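Local coordinates for protein copper-containing nitrite reductase (Hyphomicrobium denitrificans 1NES1, PDB 6TFO) that probably reduces nitrite to nitric oxide at copper centres, taking electrons from a cytochrome c, at residues C[176-188]-C[302-316]. Numbering follows the deposited sequence.
Sequences LKGQLDDKTTYTY and IYTVKPFGTSGEQEM
Gly312 N donates to Lys183 O at 2.9 Å, and Gly312 O takes a hydrogen bond from Thr185 N. Thr185 O in turn accepts from Gln314 N at 2.9 Å, so Thr185 is held at both N and O, and these three bonds lay 312-313 parallel to Thr184 and Thr185, at the start of strand 184-191. Thr184 lies against this join, its CB 3.2 Å from Thr310 O, while its OG1 is buried without a hydrogen-bond partner. Tyr186 makes the largest single contribution to the packing. With CG anti to the backbone N, chi1 -174° sends its ring to 302-316, where Ile302 CG2 sits over one face, 3.9 Å from the ring centroid, in a CH-pi contact. The phenol end runs on to Met316, CG lying 3.5 Å from Tyr186 OH, and a water links this hydroxyl to Tyr303 N. The other end of Ile302, CD1, packs on Tyr188 CE2 at 3.7 Å and on Leu180 CD1. With the ring of Tyr186 cut back to an alanine, Ile302 CG2 is likely to lose its aromatic partner, and the water on Tyr303 N its hydroxyl mate. Nearer solvent, Glu313 OE2 and Thr187 OG1 share a water, and Glu313 OE1 makes a long salt bridge with Lys177 NZ (4.0 Å). Gln314 turns its amide back into its own loop, NE2 bonding to Lys306 O. Leu180 and Asp181 both face Thr184, a classic beta bulge beside the hairpin turn. Within this chain, the short strand 312-313 thus forms the edge of a mixed cupredoxin sheet, added in parallel beside a beta hairpin.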
ATOM      1  N   LEU C 176      -3.421   1.466  38.865  1.00 45.04           N
ATOM      2  CA  LEU C 176      -1.998   1.128  39.123  1.00 48.48           C
ATOM      3  C   LEU C 176      -1.477   0.187  38.038  1.00 53.15           C
ATOM      4  O   LEU C 176      -2.281  -0.558  37.455  1.00 47.23           O
ATOM      5  CB  LEU C 176      -1.849   0.522  40.522  1.00 49.23           C
ATOM      6  CG  LEU C 176      -2.037  -0.991  40.625  1.00 52.02           C
ATOM      7  CD1 LEU C 176      -1.659  -1.486  42.011  1.00 50.49           C
ATOM      8  CD2 LEU C 176      -3.462  -1.402  40.318  1.00 48.63           C
ATOM      9  N   LYS C 177      -0.172   0.269  37.772  1.00 55.16           N
ATOM     10  CA  LYS C 177       0.546  -0.623  36.837  1.00 58.30           C
ATOM     11  C   LYS C 177       0.679  -1.972  37.520  1.00 53.92           C
ATOM     12  O   LYS C 177       1.027  -1.997  38.724  1.00 55.72           O
ATOM     13  CB  LYS C 177       1.931  -0.084  36.472  1.00 64.58           C
ATOM     14  CG  LYS C 177       1.941   0.903  35.318  1.00 76.67           C
ATOM     15  CD  LYS C 177       3.239   1.679  35.215  1.00 86.58           C
ATOM     16  CE  LYS C 177       3.074   3.036  34.560  1.00 91.90           C
ATOM     17  NZ  LYS C 177       4.239   3.905  34.843  1.00100.25           N
ATOM     18  N   GLY C 178       0.424  -3.030  36.758  1.00 47.60           N
ATOM     19  CA  GLY C 178       0.479  -4.420  37.233  1.00 49.14           C
ATOM     20  C   GLY C 178       1.296  -5.272  36.299  1.00 45.41           C
ATOM     21  O   GLY C 178       1.459  -4.871  35.140  1.00 49.89           O
ATOM     22  N   GLN C 179       1.835  -6.378  36.807  1.00 43.14           N
ATOM     23  CA  GLN C 179       2.617  -7.357  36.021  1.00 47.72           C
ATOM     24  C   GLN C 179       1.631  -8.268  35.274  1.00 48.48           C
ATOM     25  O   GLN C 179       1.121  -9.232  35.878  1.00 49.15           O
ATOM     26  CB  GLN C 179       3.560  -8.094  36.974  1.00 47.83           C
ATOM     27  CG  GLN C 179       4.739  -8.750  36.283  1.00 48.05           C
ATOM     28  CD  GLN C 179       5.755  -7.728  35.825  1.00 51.69           C
ATOM     29  OE1 GLN C 179       5.997  -6.711  36.490  1.00 53.47           O
ATOM     30  NE2 GLN C 179       6.359  -7.977  34.674  1.00 47.22           N
ATOM     31  N   LEU C 180       1.334  -7.932  34.014  1.00 45.92           N
ATOM     32  CA  LEU C 180       0.397  -8.672  33.125  1.00 43.71           C
ATOM     33  C   LEU C 180       1.036 -10.012  32.736  1.00 47.70           C
ATOM     34  O   LEU C 180       0.329 -11.031  32.715  1.00 48.33           O
ATOM     35  CB  LEU C 180       0.086  -7.809  31.899  1.00 42.79           C
ATOM     36  CG  LEU C 180      -0.650  -8.484  30.737  1.00 43.78           C
ATOM     37  CD1 LEU C 180      -1.952  -9.118  31.205  1.00 45.89           C
ATOM     38  CD2 LEU C 180      -0.940  -7.480  29.629  1.00 40.86           C
ATOM     39  N   ASP C 181       2.334 -10.015  32.449  1.00 47.56           N
ATOM     40  CA  ASP C 181       3.103 -11.237  32.097  1.00 48.27           C
ATOM     41  C   ASP C 181       4.521 -11.026  32.623  1.00 52.02           C
ATOM     42  O   ASP C 181       4.787  -9.935  33.165  1.00 55.56           O
ATOM     43  CB  ASP C 181       2.998 -11.494  30.586  1.00 51.67           C
ATOM     44  CG  ASP C 181       3.267 -12.903  30.084  1.00 46.70           C
ATOM     45  OD1 ASP C 181       3.904 -13.687  30.819  1.00 49.02           O
ATOM     46  OD2 ASP C 181       2.835 -13.195  28.941  1.00 42.53           O
ATOM     47  N   ASP C 182       5.378 -12.033  32.463  1.00 52.16           N
ATOM     48  CA  ASP C 182       6.793 -12.154  32.888  1.00 55.41           C
ATOM     49  C   ASP C 182       7.597 -10.845  32.694  1.00 59.60           C
ATOM     50  O   ASP C 182       8.354 -10.453  33.624  1.00 58.71           O
ATOM     51  CB  ASP C 182       7.349 -13.325  32.076  1.00 59.92           C
ATOM     52  CG  ASP C 182       8.563 -14.021  32.646  1.00 68.21           C
ATOM     53  OD1 ASP C 182       8.819 -13.894  33.863  1.00 71.95           O
ATOM     54  OD2 ASP C 182       9.252 -14.670  31.850  1.00 74.23           O
ATOM     55  N   LYS C 183       7.500 -10.222  31.514  1.00 60.31           N
ATOM     56  CA  LYS C 183       8.282  -9.006  31.125  1.00 59.78           C
ATOM     57  C   LYS C 183       7.358  -7.938  30.533  1.00 56.08           C
ATOM     58  O   LYS C 183       7.838  -7.076  29.755  1.00 52.17           O
ATOM     59  CB  LYS C 183       9.331  -9.329  30.058  1.00 67.88           C
ATOM     60  CG  LYS C 183      10.356 -10.397  30.419  1.00 77.61           C
ATOM     61  CD  LYS C 183      11.084 -10.932  29.195  1.00 82.19           C
ATOM     62  CE  LYS C 183      11.998 -12.097  29.515  1.00 84.68           C
ATOM     63  NZ  LYS C 183      13.132 -12.149  28.565  1.00 86.18           N
ATOM     64  N   THR C 184       6.068  -7.983  30.868  1.00 50.12           N
ATOM     65  CA  THR C 184       5.062  -7.077  30.261  1.00 48.22           C
ATOM     66  C   THR C 184       4.138  -6.540  31.350  1.00 48.97           C
ATOM     67  O   THR C 184       3.761  -7.294  32.264  1.00 50.21           O
ATOM     68  CB  THR C 184       4.397  -7.686  29.013  1.00 46.47           C
ATOM     69  OG1 THR C 184       2.995  -7.448  28.994  1.00 51.42           O
ATOM     70  CG2 THR C 184       4.668  -9.159  28.848  1.00 42.55           C
ATOM     71  N   THR C 185       3.859  -5.240  31.269  1.00 49.94           N
ATOM     72  CA  THR C 185       3.060  -4.486  32.267  1.00 50.26           C
ATOM     73  C   THR C 185       1.836  -3.906  31.560  1.00 48.43           C
ATOM     74  O   THR C 185       1.738  -4.039  30.331  1.00 47.80           O
ATOM     75  CB  THR C 185       3.937  -3.453  32.983  1.00 48.59           C
ATOM     76  OG1 THR C 185       4.299  -2.442  32.048  1.00 45.59           O
ATOM     77  CG2 THR C 185       5.184  -4.069  33.580  1.00 48.73           C
ATOM     78  N   TYR C 186       0.914  -3.339  32.337  1.00 49.13           N
ATOM     79  CA  TYR C 186      -0.399  -2.806  31.899  1.00 41.38           C
ATOM     80  C   TYR C 186      -0.917  -1.955  33.050  1.00 40.17           C
ATOM     81  O   TYR C 186      -0.532  -2.199  34.188  1.00 43.29           O
ATOM     82  CB  TYR C 186      -1.347  -3.944  31.500  1.00 42.22           C
ATOM     83  CG  TYR C 186      -2.666  -3.511  30.910  1.00 43.65           C
ATOM     84  CD1 TYR C 186      -2.780  -3.159  29.576  1.00 45.82           C
ATOM     85  CD2 TYR C 186      -3.816  -3.460  31.679  1.00 46.71           C
ATOM     86  CE1 TYR C 186      -3.990  -2.742  29.030  1.00 47.53           C
ATOM     87  CE2 TYR C 186      -5.039  -3.051  31.151  1.00 52.06           C
ATOM     88  CZ  TYR C 186      -5.136  -2.695  29.813  1.00 50.07           C
ATOM     89  OH  TYR C 186      -6.346  -2.307  29.295  1.00 43.76           O
ATOM     90  N   THR C 187      -1.727  -0.954  32.759  1.00 42.41           N
ATOM     91  CA  THR C 187      -2.338  -0.077  33.780  1.00 41.46           C
ATOM     92  C   THR C 187      -3.702  -0.680  34.096  1.00 45.05           C
ATOM     93  O   THR C 187      -4.619  -0.582  33.253  1.00 45.46           O
ATOM     94  CB  THR C 187      -2.383   1.392  33.343  1.00 42.22           C
ATOM     95  OG1 THR C 187      -1.029   1.838  33.258  1.00 41.84           O
ATOM     96  CG2 THR C 187      -3.157   2.274  34.297  1.00 39.77           C
ATOM     97  N   TYR C 188      -3.779  -1.341  35.250  1.00 43.61           N
ATOM     98  CA  TYR C 188      -5.015  -1.927  35.800  1.00 42.40           C
ATOM     99  C   TYR C 188      -5.782  -0.845  36.556  1.00 47.75           C
ATOM    100  O   TYR C 188      -5.150   0.072  37.166  1.00 45.94           O
ATOM    101  CB  TYR C 188      -4.677  -3.103  36.709  1.00 46.05           C
ATOM    102  CG  TYR C 188      -4.125  -4.315  35.999  1.00 49.10           C
ATOM    103  CD1 TYR C 188      -2.773  -4.439  35.745  1.00 47.27           C
ATOM    104  CD2 TYR C 188      -4.957  -5.348  35.589  1.00 44.86           C
ATOM    105  CE1 TYR C 188      -2.256  -5.570  35.133  1.00 49.40           C
ATOM    106  CE2 TYR C 188      -4.457  -6.481  34.973  1.00 42.95           C
ATOM    107  CZ  TYR C 188      -3.104  -6.590  34.741  1.00 45.17           C
ATOM    108  OH  TYR C 188      -2.610  -7.680  34.091  1.00 46.08           O
ATOM    109  N   ILE C 302      -8.158  -8.736  28.258  1.00 42.71           N
ATOM    110  CA  ILE C 302      -7.429  -7.451  28.108  1.00 46.62           C
ATOM    111  C   ILE C 302      -7.141  -7.262  26.609  1.00 43.36           C
ATOM    112  O   ILE C 302      -6.779  -8.243  25.923  1.00 38.74           O
ATOM    113  CB  ILE C 302      -6.186  -7.425  29.033  1.00 47.96           C
ATOM    114  CG1 ILE C 302      -6.611  -7.283  30.498  1.00 45.64           C
ATOM    115  CG2 ILE C 302      -5.209  -6.335  28.622  1.00 51.08           C
ATOM    116  CD1 ILE C 302      -5.473  -7.294  31.484  1.00 44.05           C
ATOM    117  N   TYR C 303      -7.367  -6.040  26.136  1.00 44.38           N
ATOM    118  CA  TYR C 303      -7.360  -5.632  24.709  1.00 47.20           C
ATOM    119  C   TYR C 303      -6.169  -4.691  24.493  1.00 45.39           C
ATOM    120  O   TYR C 303      -6.287  -3.480  24.726  1.00 49.28           O
ATOM    121  CB  TYR C 303      -8.694  -4.963  24.358  1.00 43.96           C
ATOM    122  CG  TYR C 303      -9.900  -5.842  24.518  1.00 44.96           C
ATOM    123  CD1 TYR C 303     -10.448  -6.085  25.770  1.00 47.37           C
ATOM    124  CD2 TYR C 303     -10.488  -6.451  23.421  1.00 43.64           C
ATOM    125  CE1 TYR C 303     -11.565  -6.901  25.927  1.00 44.02           C
ATOM    126  CE2 TYR C 303     -11.605  -7.265  23.559  1.00 42.52           C
ATOM    127  CZ  TYR C 303     -12.145  -7.498  24.814  1.00 42.63           C
ATOM    128  OH  TYR C 303     -13.234  -8.310  24.964  1.00 39.89           O
ATOM    129  N   THR C 304      -5.025  -5.242  24.098  1.00 42.89           N
ATOM    130  CA  THR C 304      -3.762  -4.482  23.950  1.00 40.49           C
ATOM    131  C   THR C 304      -3.490  -4.174  22.480  1.00 40.50           C
ATOM    132  O   THR C 304      -3.852  -5.008  21.610  1.00 41.04           O
ATOM    133  CB  THR C 304      -2.585  -5.232  24.576  1.00 40.73           C
ATOM    134  OG1 THR C 304      -2.492  -6.526  23.974  1.00 35.48           O
ATOM    135  CG2 THR C 304      -2.725  -5.363  26.076  1.00 41.95           C
ATOM    136  N   VAL C 305      -2.839  -3.028  22.246  1.00 40.99           N
ATOM    137  CA  VAL C 305      -2.319  -2.575  20.925  1.00 41.70           C
ATOM    138  C   VAL C 305      -1.456  -3.699  20.341  1.00 43.07           C
ATOM    139  O   VAL C 305      -1.716  -4.083  19.194  1.00 42.09           O
ATOM    140  CB  VAL C 305      -1.537  -1.255  21.050  1.00 44.84           C
ATOM    141  CG1 VAL C 305      -0.797  -0.902  19.764  1.00 45.36           C
ATOM    142  CG2 VAL C 305      -2.432  -0.094  21.480  1.00 45.14           C
ATOM    143  N   LYS C 306      -0.497  -4.213  21.116  1.00 47.12           N
ATOM    144  CA  LYS C 306       0.493  -5.230  20.664  1.00 48.38           C
ATOM    145  C   LYS C 306      -0.005  -6.630  20.996  1.00 48.96           C
ATOM    146  O   LYS C 306      -0.690  -6.839  21.997  1.00 45.43           O
ATOM    147  CB  LYS C 306       1.868  -5.053  21.325  1.00 52.14           C
ATOM    148  CG  LYS C 306       2.566  -3.713  21.117  1.00 57.48           C
ATOM    149  CD  LYS C 306       2.889  -3.410  19.674  1.00 66.16           C
ATOM    150  CE  LYS C 306       3.631  -2.102  19.505  1.00 72.54           C
ATOM    151  NZ  LYS C 306       4.371  -2.080  18.225  1.00 82.59           N
ATOM    152  N   PRO C 307       0.383  -7.642  20.184  1.00 49.75           N
ATOM    153  CA  PRO C 307      -0.073  -9.013  20.390  1.00 48.29           C
ATOM    154  C   PRO C 307       0.337  -9.574  21.754  1.00 48.03           C
ATOM    155  O   PRO C 307       1.289  -9.071  22.357  1.00 52.85           O
ATOM    156  CB  PRO C 307       0.631  -9.816  19.292  1.00 47.82           C
ATOM    157  CG  PRO C 307       1.036  -8.788  18.259  1.00 46.12           C
ATOM    158  CD  PRO C 307       1.294  -7.521  19.037  1.00 47.24           C
ATOM    159  N   PHE C 308      -0.385 -10.603  22.197  1.00 45.58           N
ATOM    160  CA  PHE C 308       0.018 -11.458  23.338  1.00 45.42           C
ATOM    161  C   PHE C 308       1.493 -11.850  23.174  1.00 45.33           C
ATOM    162  O   PHE C 308       1.865 -12.248  22.063  1.00 45.00           O
ATOM    163  CB  PHE C 308      -0.851 -12.712  23.409  1.00 45.32           C
ATOM    164  CG  PHE C 308      -0.455 -13.644  24.521  1.00 45.42           C
ATOM    165  CD1 PHE C 308      -0.926 -13.442  25.806  1.00 43.53           C
ATOM    166  CD2 PHE C 308       0.407 -14.709  24.289  1.00 47.64           C
ATOM    167  CE1 PHE C 308      -0.546 -14.283  26.837  1.00 46.50           C
ATOM    168  CE2 PHE C 308       0.780 -15.557  25.323  1.00 49.45           C
ATOM    169  CZ  PHE C 308       0.303 -15.341  26.594  1.00 50.17           C
ATOM    170  N   GLY C 309       2.289 -11.750  24.244  1.00 42.55           N
ATOM    171  CA  GLY C 309       3.696 -12.195  24.271  1.00 48.53           C
ATOM    172  C   GLY C 309       4.671 -11.051  24.058  1.00 50.26           C
ATOM    173  O   GLY C 309       5.856 -11.264  24.223  1.00 57.91           O
ATOM    174  N   THR C 310       4.177  -9.863  23.713  1.00 53.71           N
ATOM    175  CA  THR C 310       4.989  -8.633  23.549  1.00 50.88           C
ATOM    176  C   THR C 310       5.444  -8.153  24.931  1.00 50.23           C
ATOM    177  O   THR C 310       4.584  -8.013  25.802  1.00 51.46           O
ATOM    178  CB  THR C 310       4.187  -7.552  22.830  1.00 51.14           C
ATOM    179  OG1 THR C 310       3.614  -8.095  21.640  1.00 45.85           O
ATOM    180  CG2 THR C 310       5.048  -6.358  22.498  1.00 54.66           C
ATOM    181  N   SER C 311       6.746  -7.915  25.108  1.00 49.56           N
ATOM    182  CA  SER C 311       7.369  -7.329  26.328  1.00 45.91           C
ATOM    183  C   SER C 311       7.086  -5.828  26.417  1.00 45.86           C
ATOM    184  O   SER C 311       6.726  -5.241  25.392  1.00 43.34           O
ATOM    185  CB  SER C 311       8.848  -7.558  26.355  1.00 43.14           C
ATOM    186  OG  SER C 311       9.128  -8.916  26.121  1.00 51.63           O
ATOM    187  N   GLY C 312       7.281  -5.251  27.606  1.00 46.38           N
ATOM    188  CA  GLY C 312       7.175  -3.803  27.864  1.00 46.58           C
ATOM    189  C   GLY C 312       5.792  -3.395  28.347  1.00 49.02           C
ATOM    190  O   GLY C 312       4.998  -4.280  28.715  1.00 56.70           O
ATOM    191  N   GLU C 313       5.526  -2.093  28.373  1.00 46.46           N
ATOM    192  CA  GLU C 313       4.238  -1.536  28.827  1.00 52.53           C
ATOM    193  C   GLU C 313       3.217  -1.729  27.702  1.00 51.69           C
ATOM    194  O   GLU C 313       3.284  -0.991  26.724  1.00 48.82           O
ATOM    195  CB  GLU C 313       4.365  -0.063  29.220  1.00 57.17           C
ATOM    196  CG  GLU C 313       3.031   0.530  29.689  1.00 70.78           C
ATOM    197  CD  GLU C 313       3.040   1.621  30.759  1.00 79.02           C
ATOM    198  OE1 GLU C 313       4.023   1.707  31.543  1.00 80.08           O
ATOM    199  OE2 GLU C 313       2.036   2.379  30.821  1.00 71.26           O
ATOM    200  N   GLN C 314       2.289  -2.678  27.846  1.00 47.82           N
ATOM    201  CA  GLN C 314       1.135  -2.812  26.927  1.00 46.02           C
ATOM    202  C   GLN C 314       0.125  -1.684  27.211  1.00 43.93           C
ATOM    203  O   GLN C 314       0.032  -1.218  28.348  1.00 42.63           O
ATOM    204  CB  GLN C 314       0.563  -4.219  27.031  1.00 47.24           C
ATOM    205  CG  GLN C 314       1.451  -5.286  26.389  1.00 54.40           C
ATOM    206  CD  GLN C 314       1.034  -5.599  24.969  1.00 57.83           C
ATOM    207  OE1 GLN C 314       0.693  -4.700  24.205  1.00 67.34           O
ATOM    208  NE2 GLN C 314       1.070  -6.873  24.590  1.00 55.79           N
ATOM    209  N   GLU C 315      -0.590  -1.244  26.180  1.00 44.20           N
ATOM    210  CA  GLU C 315      -1.606  -0.169  26.257  1.00 46.30           C
ATOM    211  C   GLU C 315      -2.910  -0.673  25.649  1.00 45.60           C
ATOM    212  O   GLU C 315      -2.885  -1.591  24.816  1.00 43.67           O
ATOM    213  CB  GLU C 315      -1.135   1.065  25.486  1.00 54.68           C
ATOM    214  CG  GLU C 315       0.015   1.794  26.153  1.00 59.78           C
ATOM    215  CD  GLU C 315       0.367   3.087  25.438  1.00 62.46           C
ATOM    216  OE1 GLU C 315       1.099   3.017  24.420  1.00 71.61           O
ATOM    217  OE2 GLU C 315      -0.146   4.154  25.858  1.00 57.37           O
ATOM    218  N   MET C 316      -4.004  -0.030  26.019  1.00 47.37           N
ATOM    219  CA  MET C 316      -5.370  -0.470  25.655  1.00 50.05           C
ATOM    220  C   MET C 316      -5.652  -0.048  24.210  1.00 46.20           C
ATOM    221  O   MET C 316      -5.274   1.081  23.826  1.00 42.69           O
ATOM    222  CB  MET C 316      -6.383   0.149  26.619  1.00 53.84           C
ATOM    223  CG  MET C 316      -7.734  -0.493  26.584  1.00 54.60           C
ATOM    224  SD  MET C 316      -8.945   0.775  26.287  1.00 61.53           S
ATOM    225  CE  MET C 316      -8.846   0.752  24.511  1.00 58.80           C
TER
HETATM  226  O   HOH W   1       2.723 -10.930  27.143  1.00 47.01           O
HETATM  227  O   HOH W   2      -8.251  -3.949  27.407  1.00 41.02           O
HETATM  228  O   HOH W   3      -0.437   2.895  30.715  1.00 44.16           O